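Long-range contacts in small ribosomal subunit protein bS6 (Aquifex aeolicus, PDB 2J5A), which probably binds 16S ribosomal RNA together with bS18, as a structural constituent of the small ribosomal subunit: residues V32-G40 with F71-L82; I58-Y66 with E90-I98. One frame throughout, in Å; residues are numbered along the deposited sequence.

Contact 1. Residues V32-G40 with F71-L82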
loop_
_atom_site.group_PDB
_atom_site.type_symbol
_atom_site.label_atom_id
_atom_site.label_comp_id
_atom_site.label_asym_id
_atom_site.label_seq_id
_atom_site.Cartn_x
_atom_site.Cartn_y
_atom_site.Cartn_z
ATOM N N VAL A 32 2.542 -4.639 -5.845
ATOM C CA VAL A 32 1.349 -4.136 -5.201
ATOM C C VAL A 32 0.600 -3.197 -6.144
ATOM O O VAL A 32 -0.614 -3.298 -6.290
ATOM C CB VAL A 32 1.675 -3.461 -3.872
ATOM C CG1 VAL A 32 0.421 -2.711 -3.305
ATOM C CG2 VAL A 32 2.219 -4.518 -2.893
ATOM N N LYS A 33 1.340 -2.306 -6.791
ATOM C CA LYS A 33 0.766 -1.377 -7.765
ATOM C C LYS A 33 0.097 -2.095 -8.926
ATOM O O LYS A 33 -0.929 -1.660 -9.409
ATOM C CB LYS A 33 1.837 -0.405 -8.289
ATOM C CG LYS A 33 1.825 0.940 -7.578
ATOM C CD LYS A 33 3.195 1.468 -7.294
ATOM C CE LYS A 33 4.002 1.689 -8.548
ATOM N NZ LYS A 33 5.439 1.435 -8.297
ATOM N N GLU A 34 0.680 -3.200 -9.371
ATOM C CA GLU A 34 0.151 -3.899 -10.536
ATOM C C GLU A 34 -1.086 -4.676 -10.109
ATOM O O GLU A 34 -2.035 -4.790 -10.872
ATOM C CB GLU A 34 1.223 -4.821 -11.143
ATOM C CG GLU A 34 1.242 -4.899 -12.675
ATOM C CD GLU A 34 1.136 -3.539 -13.338
ATOM O OE1 GLU A 34 1.903 -2.623 -12.941
ATOM O OE2 GLU A 34 0.263 -3.391 -14.234
ATOM N N PHE A 35 -1.080 -5.200 -8.885
ATOM C CA PHE A 35 -2.265 -5.816 -8.302
ATOM C C PHE A 35 -3.424 -4.814 -8.247
ATOM O O PHE A 35 -4.536 -5.099 -8.682
ATOM C CB PHE A 35 -1.935 -6.331 -6.905
ATOM C CG PHE A 35 -3.104 -6.903 -6.170
ATOM C CD1 PHE A 35 -3.319 -8.269 -6.133
ATOM C CD2 PHE A 35 -3.995 -6.068 -5.486
ATOM C CE1 PHE A 35 -4.400 -8.789 -5.436
ATOM C CE2 PHE A 35 -5.077 -6.593 -4.788
ATOM C CZ PHE A 35 -5.275 -7.942 -4.758
ATOM N N ILE A 36 -3.156 -3.625 -7.719
ATOM C CA ILE A 36 -4.176 -2.591 -7.670
ATOM C C ILE A 36 -4.677 -2.279 -9.083
ATOM O O ILE A 36 -5.890 -2.191 -9.298
ATOM C CB ILE A 36 -3.666 -1.310 -6.997
ATOM C CG1 ILE A 36 -3.303 -1.587 -5.532
ATOM C CG2 ILE A 36 -4.729 -0.205 -7.098
ATOM C CD1 ILE A 36 -2.508 -0.494 -4.881
ATOM N N LYS A 37 -3.742 -2.120 -10.026
ATOM C CA LYS A 37 -4.065 -1.812 -11.436
ATOM C C LYS A 37 -4.933 -2.909 -12.059
ATOM O O LYS A 37 -5.861 -2.630 -12.812
ATOM C CB LYS A 37 -2.789 -1.612 -12.278
ATOM C CG LYS A 37 -2.218 -0.195 -12.216
ATOM C CD LYS A 37 -0.706 -0.109 -12.538
ATOM C CE LYS A 37 -0.430 -0.033 -14.047
ATOM N NZ LYS A 37 1.014 0.254 -14.383
ATOM N N GLN A 38 -4.618 -4.151 -11.734
ATOM C CA GLN A 38 -5.414 -5.295 -12.155
ATOM C C GLN A 38 -6.877 -5.076 -11.772
ATOM O O GLN A 38 -7.772 -5.155 -12.616
ATOM C CB GLN A 38 -4.860 -6.579 -11.496
ATOM C CG GLN A 38 -5.329 -7.906 -12.095
ATOM C CD GLN A 38 -4.411 -9.084 -11.705
ATOM O OE1 GLN A 38 -4.319 -9.454 -10.525
ATOM N NE2 GLN A 38 -3.750 -9.685 -12.699
ATOM N N LYS A 39 -7.120 -4.757 -10.508
ATOM C CA LYS A 39 -8.465 -4.832 -9.956
ATOM C C LYS A 39 -9.358 -3.632 -10.298
ATOM O O LYS A 39 -10.460 -3.503 -9.771
ATOM C CB LYS A 39 -8.401 -5.046 -8.440
ATOM C CG LYS A 39 -7.586 -6.251 -8.014
ATOM C CD LYS A 39 -8.417 -7.503 -7.917
ATOM C CE LYS A 39 -7.556 -8.704 -7.551
ATOM N NZ LYS A 39 -8.353 -9.775 -6.850
ATOM N N GLY A 40 -8.893 -2.780 -11.207
ATOM C CA GLY A 40 -9.655 -1.628 -11.682
ATOM C C GLY A 40 -9.313 -0.336 -10.956
ATOM O O GLY A 40 -10.147 0.574 -10.872
ATOM N N PHE A 71 -4.784 5.762 -4.876
ATOM C CA PHE A 71 -5.423 5.262 -6.072
ATOM C C PHE A 71 -6.916 5.562 -6.039
ATOM O O PHE A 71 -7.479 5.887 -4.984
ATOM C CB PHE A 71 -5.139 3.764 -6.257
ATOM C CG PHE A 71 -5.761 2.872 -5.203
ATOM C CD1 PHE A 71 -5.106 2.626 -4.007
ATOM C CD2 PHE A 71 -6.976 2.244 -5.432
ATOM C CE1 PHE A 71 -5.667 1.796 -3.037
ATOM C CE2 PHE A 71 -7.559 1.414 -4.468
ATOM C CZ PHE A 71 -6.890 1.187 -3.264
ATOM N N LYS A 72 -7.531 5.508 -7.222
ATOM C CA LYS A 72 -8.975 5.676 -7.358
ATOM C C LYS A 72 -9.565 4.445 -8.035
ATOM O O LYS A 72 -8.896 3.779 -8.815
ATOM C CB LYS A 72 -9.330 6.976 -8.090
ATOM C CG LYS A 72 -8.854 7.112 -9.540
ATOM C CD LYS A 72 -9.381 8.444 -10.139
ATOM C CE LYS A 72 -8.732 8.836 -11.462
ATOM N NZ LYS A 72 -8.955 10.305 -11.743
ATOM N N THR A 73 -10.800 4.110 -7.697
ATOM C CA THR A 73 -11.448 2.939 -8.292
ATOM C C THR A 73 -12.960 2.983 -8.122
ATOM O O THR A 73 -13.465 3.545 -7.152
ATOM C CB THR A 73 -10.958 1.615 -7.652
ATOM O OG1 THR A 73 -11.444 0.501 -8.411
ATOM C CG2 THR A 73 -11.456 1.481 -6.226
ATOM N N GLU A 74 -13.661 2.354 -9.057
ATOM C CA GLU A 74 -15.108 2.120 -8.922
ATOM C C GLU A 74 -15.397 0.736 -8.302
ATOM O O GLU A 74 -16.548 0.416 -7.983
ATOM C CB GLU A 74 -15.811 2.330 -10.278
ATOM C CG GLU A 74 -15.404 3.677 -10.928
ATOM C CD GLU A 74 -16.529 4.401 -11.677
ATOM O OE1 GLU A 74 -17.552 4.784 -11.052
ATOM O OE2 GLU A 74 -16.356 4.640 -12.894
ATOM N N ASN A 75 -14.333 -0.050 -8.087
ATOM C CA ASN A 75 -14.427 -1.377 -7.499
ATOM C C ASN A 75 -14.517 -1.314 -5.979
ATOM O O ASN A 75 -13.502 -1.103 -5.295
ATOM C CB ASN A 75 -13.203 -2.187 -7.909
ATOM C CG ASN A 75 -13.354 -3.660 -7.626
ATOM O OD1 ASN A 75 -14.190 -4.073 -6.814
ATOM N ND2 ASN A 75 -12.539 -4.474 -8.304
ATOM N N PRO A 76 -15.714 -1.555 -5.424
ATOM C CA PRO A 76 -15.905 -1.282 -4.007
ATOM C C PRO A 76 -15.193 -2.311 -3.142
ATOM O O PRO A 76 -14.976 -2.068 -1.963
ATOM C CB PRO A 76 -17.431 -1.406 -3.836
ATOM C CG PRO A 76 -17.813 -2.436 -4.827
ATOM C CD PRO A 76 -16.925 -2.153 -6.028
ATOM N N GLN A 77 -14.848 -3.451 -3.731
ATOM C CA GLN A 77 -14.132 -4.508 -3.010
ATOM C C GLN A 77 -12.591 -4.404 -3.037
ATOM O O GLN A 77 -11.917 -5.206 -2.391
ATOM C CB GLN A 77 -14.575 -5.883 -3.533
ATOM C CG GLN A 77 -15.833 -6.429 -2.831
ATOM C CD GLN A 77 -15.565 -6.832 -1.370
ATOM O OE1 GLN A 77 -14.595 -7.549 -1.079
ATOM N NE2 GLN A 77 -16.421 -6.372 -0.456
ATOM N N LEU A 78 -12.035 -3.415 -3.742
ATOM C CA LEU A 78 -10.573 -3.338 -3.919
ATOM C C LEU A 78 -9.845 -3.219 -2.570
ATOM O O LEU A 78 -8.860 -3.914 -2.346
ATOM C CB LEU A 78 -10.167 -2.202 -4.864
ATOM C CG LEU A 78 -9.040 -2.584 -5.835
ATOM C CD1 LEU A 78 -8.835 -1.530 -6.914
ATOM C CD2 LEU A 78 -7.728 -2.872 -5.079
ATOM N N PRO A 79 -10.338 -2.348 -1.668
ATOM C CA PRO A 79 -9.714 -2.258 -0.336
ATOM C C PRO A 79 -9.747 -3.562 0.466
ATOM O O PRO A 79 -8.811 -3.856 1.201
ATOM C CB PRO A 79 -10.532 -1.173 0.388
ATOM C CG PRO A 79 -11.372 -0.513 -0.642
ATOM C CD PRO A 79 -11.459 -1.405 -1.835
ATOM N N ASN A 80 -10.839 -4.309 0.351
ATOM C CA ASN A 80 -10.942 -5.631 0.969
ATOM C C ASN A 80 -9.907 -6.585 0.368
ATOM O O ASN A 80 -9.208 -7.300 1.066
ATOM C CB ASN A 80 -12.331 -6.210 0.724
ATOM C CG ASN A 80 -12.873 -6.918 1.925
ATOM O OD1 ASN A 80 -13.031 -6.318 3.002
ATOM N ND2 ASN A 80 -13.171 -8.221 1.759
ATOM N N GLU A 81 -9.856 -6.573 -0.946
ATOM C CA GLU A 81 -8.971 -7.414 -1.716
ATOM C C GLU A 81 -7.511 -7.177 -1.348
ATOM O O GLU A 81 -6.755 -8.114 -1.121
ATOM C CB GLU A 81 -9.169 -7.091 -3.184
ATOM C CG GLU A 81 -9.009 -8.255 -4.080
ATOM C CD GLU A 81 -10.171 -9.218 -3.973
ATOM O OE1 GLU A 81 -11.326 -8.757 -3.938
ATOM O OE2 GLU A 81 -9.921 -10.432 -3.944
ATOM N N LEU A 82 -7.144 -5.895 -1.293
ATOM C CA LEU A 82 -5.777 -5.444 -1.130
ATOM C C LEU A 82 -5.336 -5.817 0.263
ATOM O O LEU A 82 -4.231 -6.316 0.491
ATOM C CB LEU A 82 -5.735 -3.927 -1.328
ATOM C CG LEU A 82 -4.421 -3.192 -1.395
ATOM C CD1 LEU A 82 -3.405 -3.871 -2.314
ATOM C CD2 LEU A 82 -4.717 -1.763 -1.852
HETATM O O HOH W 1 -13.170 0.591 -11.100
#

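Contact 2. Residues I58-Y66 with E90-I98. Unlike the reference sequence in segment 90-98: I98 (reference Phe). With NA (sodium ion), chain B.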
loop_
_atom_site.group_PDB
_atom_site.type_symbol
_atom_site.label_atom_id
_atom_site.label_comp_id
_atom_site.label_asym_id
_atom_site.label_seq_id
_atom_site.Cartn_x
_atom_site.Cartn_y
_atom_site.Cartn_z
ATOM N N ILE A 58 7.536 -6.469 15.214
ATOM C CA ILE A 58 6.568 -7.275 14.476
ATOM C C ILE A 58 7.261 -8.498 13.882
ATOM O O ILE A 58 8.091 -8.362 12.989
ATOM C CB ILE A 58 5.924 -6.459 13.324
ATOM C CG1 ILE A 58 5.059 -5.317 13.879
ATOM C CG2 ILE A 58 5.111 -7.378 12.402
ATOM C CD1 ILE A 58 4.502 -4.402 12.807
ATOM N N GLN A 59 6.899 -9.687 14.360
ATOM C CA GLN A 59 7.623 -10.922 14.041
ATOM C C GLN A 59 9.121 -10.806 14.359
ATOM O O GLN A 59 9.952 -11.300 13.608
ATOM C CB GLN A 59 7.436 -11.326 12.570
ATOM C CG GLN A 59 5.996 -11.431 12.091
ATOM C CD GLN A 59 5.918 -11.929 10.652
ATOM O OE1 GLN A 59 6.624 -12.872 10.274
ATOM N NE2 GLN A 59 5.068 -11.288 9.838
ATOM N N LYS A 60 9.442 -10.156 15.474
ATOM C CA LYS A 60 10.822 -9.968 15.935
ATOM C C LYS A 60 11.643 -9.001 15.069
ATOM O O LYS A 60 12.874 -9.092 15.028
ATOM C CB LYS A 60 11.571 -11.311 16.059
ATOM C CG LYS A 60 10.989 -12.303 17.082
ATOM C CD LYS A 60 11.910 -13.536 17.260
ATOM C CE LYS A 60 13.338 -13.125 17.709
ATOM N NZ LYS A 60 14.104 -14.227 18.378
ATOM N N PHE A 61 10.962 -8.078 14.393
ATOM C CA PHE A 61 11.612 -7.059 13.579
ATOM C C PHE A 61 11.408 -5.721 14.239
ATOM O O PHE A 61 10.364 -5.469 14.802
ATOM C CB PHE A 61 11.023 -7.042 12.173
ATOM C CG PHE A 61 11.329 -8.270 11.383
ATOM C CD1 PHE A 61 12.635 -8.557 11.021
ATOM C CD2 PHE A 61 10.321 -9.140 10.997
ATOM C CE1 PHE A 61 12.938 -9.693 10.285
ATOM C CE2 PHE A 61 10.607 -10.280 10.271
ATOM C CZ PHE A 61 11.919 -10.560 9.909
ATOM N N ASN A 62 12.430 -4.874 14.186
ATOM C CA ASN A 62 12.392 -3.548 14.807
ATOM C C ASN A 62 12.363 -2.442 13.780
ATOM O O ASN A 62 12.174 -1.290 14.138
ATOM C CB ASN A 62 13.638 -3.332 15.678
ATOM C CG ASN A 62 13.750 -4.340 16.797
ATOM O OD1 ASN A 62 12.774 -4.620 17.499
ATOM N ND2 ASN A 62 14.953 -4.885 16.982
ATOM N N ASN A 63 12.613 -2.792 12.518
ATOM C CA ASN A 63 12.603 -1.837 11.411
ATOM C C ASN A 63 11.764 -2.430 10.279
ATOM O O ASN A 63 11.485 -3.630 10.277
ATOM C CB ASN A 63 14.034 -1.576 10.906
ATOM C CG ASN A 63 14.946 -0.983 11.972
ATOM O OD1 ASN A 63 14.935 0.245 12.234
ATOM N ND2 ASN A 63 15.741 -1.846 12.606
ATOM N N ALA A 64 11.380 -1.604 9.313
ATOM C CA ALA A 64 10.661 -2.093 8.129
ATOM C C ALA A 64 10.697 -1.081 6.995
ATOM O O ALA A 64 10.908 0.094 7.229
ATOM C CB ALA A 64 9.208 -2.431 8.494
ATOM N N ARG A 65 10.474 -1.548 5.772
ATOM C CA ARG A 65 10.423 -0.674 4.608
ATOM C C ARG A 65 8.974 -0.222 4.298
ATOM O O ARG A 65 8.107 -1.052 3.981
ATOM C CB ARG A 65 11.022 -1.383 3.391
ATOM C CG ARG A 65 10.960 -0.558 2.113
ATOM C CD ARG A 65 11.669 0.783 2.255
ATOM N NE ARG A 65 12.007 1.303 0.940
ATOM C CZ ARG A 65 13.079 0.932 0.237
ATOM N NH1 ARG A 65 13.943 0.053 0.721
ATOM N NH2 ARG A 65 13.286 1.461 -0.956
ATOM N N TYR A 66 8.745 1.093 4.355
ATOM C CA TYR A 66 7.427 1.674 4.187
ATOM C C TYR A 66 7.239 2.262 2.821
ATOM O O TYR A 66 8.049 3.070 2.377
ATOM C CB TYR A 66 7.175 2.779 5.222
ATOM C CG TYR A 66 6.707 2.287 6.577
ATOM C CD1 TYR A 66 7.617 1.959 7.561
ATOM C CD2 TYR A 66 5.369 2.177 6.872
ATOM C CE1 TYR A 66 7.212 1.514 8.811
ATOM C CE2 TYR A 66 4.946 1.743 8.120
ATOM C CZ TYR A 66 5.885 1.417 9.083
ATOM O OH TYR A 66 5.496 0.991 10.320
ATOM N N GLU A 90 3.598 -12.910 3.160
ATOM C CA GLU A 90 4.428 -13.079 4.357
ATOM C C GLU A 90 5.510 -12.012 4.498
ATOM O O GLU A 90 6.000 -11.747 5.604
ATOM C CB GLU A 90 5.063 -14.481 4.374
ATOM C CG GLU A 90 4.233 -15.505 5.158
ATOM C CD GLU A 90 4.784 -16.912 5.040
ATOM O OE1 GLU A 90 6.008 -17.088 5.271
ATOM O OE2 GLU A 90 3.997 -17.829 4.703
ATOM N N ASP A 91 5.884 -11.428 3.365
ATOM C CA ASP A 91 6.875 -10.366 3.321
ATOM C C ASP A 91 6.335 -9.016 3.819
ATOM O O ASP A 91 7.111 -8.156 4.186
ATOM C CB ASP A 91 7.385 -10.187 1.896
ATOM C CG ASP A 91 8.044 -11.440 1.326
ATOM O OD1 ASP A 91 8.646 -12.241 2.098
ATOM O OD2 ASP A 91 7.980 -11.588 0.072
ATOM N N VAL A 92 5.014 -8.831 3.820
ATOM C CA VAL A 92 4.395 -7.572 4.218
ATOM C C VAL A 92 3.912 -7.692 5.635
ATOM O O VAL A 92 3.006 -8.462 5.918
ATOM C CB VAL A 92 3.238 -7.216 3.274
ATOM C CG1 VAL A 92 2.399 -6.027 3.823
ATOM C CG2 VAL A 92 3.782 -6.958 1.871
ATOM N N ILE A 93 4.519 -6.954 6.547
ATOM C CA ILE A 93 4.311 -7.227 7.961
ATOM C C ILE A 93 3.373 -6.215 8.568
ATOM O O ILE A 93 3.043 -6.285 9.742
ATOM C CB ILE A 93 5.677 -7.337 8.751
ATOM C CG1 ILE A 93 6.502 -6.032 8.683
ATOM C CG2 ILE A 93 6.493 -8.526 8.216
ATOM C CD1 ILE A 93 7.796 -6.059 9.530
ATOM N N ARG A 94 2.950 -5.262 7.755
ATOM C CA ARG A 94 2.015 -4.255 8.181
ATOM C C ARG A 94 1.335 -3.624 6.956
ATOM O O ARG A 94 1.975 -3.366 5.939
ATOM C CB ARG A 94 2.732 -3.205 9.024
ATOM C CG ARG A 94 1.776 -2.484 9.898
ATOM C CD ARG A 94 2.422 -1.384 10.648
ATOM N NE ARG A 94 1.401 -0.627 11.343
ATOM C CZ ARG A 94 1.566 0.603 11.825
ATOM N NH1 ARG A 94 2.722 1.243 11.698
ATOM N NH2 ARG A 94 0.559 1.197 12.438
ATOM N N TRP A 95 0.025 -3.418 7.056
ATOM C CA TRP A 95 -0.771 -2.891 5.950
ATOM C C TRP A 95 -1.892 -2.020 6.519
ATOM O O TRP A 95 -2.430 -2.317 7.581
ATOM C CB TRP A 95 -1.290 -4.028 5.041
ATOM C CG TRP A 95 -2.091 -5.056 5.738
ATOM C CD1 TRP A 95 -3.445 -5.153 5.753
ATOM C CD2 TRP A 95 -1.599 -6.124 6.563
ATOM N NE1 TRP A 95 -3.834 -6.219 6.527
ATOM C CE2 TRP A 95 -2.719 -6.831 7.037
ATOM C CE3 TRP A 95 -0.322 -6.557 6.935
ATOM C CZ2 TRP A 95 -2.608 -7.927 7.876
ATOM C CZ3 TRP A 95 -0.206 -7.677 7.774
ATOM C CH2 TRP A 95 -1.341 -8.346 8.228
ATOM N N LEU A 96 -2.185 -0.914 5.849
ATOM C CA LEU A 96 -3.194 0.038 6.304
ATOM C C LEU A 96 -3.895 0.639 5.085
ATOM O O LEU A 96 -3.247 1.136 4.168
ATOM C CB LEU A 96 -2.568 1.173 7.091
ATOM C CG LEU A 96 -1.576 0.836 8.204
ATOM C CD1 LEU A 96 -0.772 2.078 8.516
ATOM C CD2 LEU A 96 -2.280 0.289 9.464
ATOM N N ASN A 97 -5.218 0.588 5.091
ATOM C CA ASN A 97 -6.017 1.137 4.022
ATOM C C ASN A 97 -6.973 2.204 4.541
ATOM O O ASN A 97 -7.671 2.033 5.547
ATOM C CB ASN A 97 -6.726 0.007 3.297
ATOM C CG ASN A 97 -5.735 -0.975 2.680
ATOM O OD1 ASN A 97 -5.198 -0.741 1.583
ATOM N ND2 ASN A 97 -5.547 -2.114 3.340
ATOM N N ILE A 98 -6.955 3.327 3.847
ATOM C CA ILE A 98 -7.597 4.556 4.273
ATOM C C ILE A 98 -8.415 4.988 3.057
ATOM O O ILE A 98 -7.889 5.000 1.958
ATOM C CB ILE A 98 -6.487 5.621 4.539
ATOM C CG1 ILE A 98 -5.617 5.227 5.747
ATOM C CG2 ILE A 98 -7.067 6.969 4.717
ATOM C CD1 ILE A 98 -4.103 5.077 5.443
HETATM NA NA NA B . 1.354 -9.974 5.332
HETATM O O HOH W 2 4.387 -12.175 7.556
HETATM O O HOH W 3 1.668 -11.107 7.106
#

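Contact 1. Residues V32-G40 with F71-L82
K39, just past the end of helix 22-38, reaches over the first turn of helix 78-88. Its CB rests on L78, 3.6 Å from L78 CG. CG then lies over one face of the F35 ring, toward its edge. A bend about CB-CG (chi2 -90°) turns CD and the rest of the chain toward E81: CD and CE pass the E81 CG methylene, and NZ ends in a salt bridge 3.4 Å from E81 OE2. Beside this salt bridge, F35 brings CE2 to 3.9 Å from L82 CA and its CZ near E81 CG.

Deeper in, I36 splits its branches between strand and helix. CG2, anti to the backbone N, makes a CH-pi contact over a face of F71, 4.0 Å from the ring centroid. CG1 meets both L82 methyls, while V32 CG1 touches L82 CD1. F71, itself on strand 63-73, also meets the ring of Y10 on the neighbouring strand 8-16.

The turn leaving the helix is held by polar bonds. N75 ND2 donates to K39 O at 2.7 Å, in the carbonyl plane and nearly straight at 166°. T73 OG1 donates to G40 O at 2.8 Å from well above the carbonyl plane; water 1 also donates to G40 O and accepts from E74 N. Both residues have a second task: T73 OG1 accepts from N75 N in an ST turn, and N75 OD1 caps the next helix by accepting from Q77 N.

Two carbonyls just past the C-terminal end of helix 22-38 are thus met by the strand end and the turn leading into helix 78-88. The chemistry is layered: an apolar interior against the sheet, a hydrogen-bonded end, and a single salt bridge at the partly exposed edge.

Contact 2. Residues I58-Y66 with E90-I98
The Y66 ring and the R94 guanidinium stand almost perpendicular, their planes 86° apart, and meet edge to edge rather than stacking. R94 NH1 donates to Y66 OH at 3.1 Å with a bent N-H...O angle of 148°, the hydroxyl lying in the guanidinium plane. An extended arginine chain, with CG anti to the backbone N, brings the group across to the tyrosine.

I93 fills the other half of the contact. Its CG1 sits between the backbone N and the carbonyl carbon (chi1 61°), and CD1 ends 4.0 Å from A64 CB, with F61 CD2 a little farther off. I58 crosses it obliquely, laying CG2 3.7 Å from I93 CB. On the CG2 branch, Q59 NE2 comes to 3.5 Å from I93 CG2 and is linked through water 2 to E90 O.

I93 and R94 form a classic beta bulge opposite A15, on strand 8-16, which lies between strands 63-73 and 92-100. Just before it, V92 O binds the sodium ion with water 3 and the carbonyls of L86 and K87, ending helix 78-88, and D89. Apolar contacts thus set I93 on A64 and the turn before it, while the Y66-R94 bond spans two non-neighbouring strands.

The two contacts lie on opposite sides of the chain's centre, about 20 Å apart between centres, and their segments alternate in sequence: 32-40, 58-66, 71-82, 90-98. Strand 63-73 serves both, its start in contact 2 and its end in contact 1. Helix 78-88, begun in contact 1, leads into strand 92-100 of contact 2, and the two contacts touch where L82 CD2 lies 3.6 Å from N97 OD1. The fold is a ferredoxin-like beta-alpha-beta-beta-alpha-beta two-layer fold with strand order 2-3-1-4. Contact 1 joins the helix layer to one end of the sheet, and contact 2 links the outer fourth strand to the third across the first, so the two-layer fold is tied together at both ends.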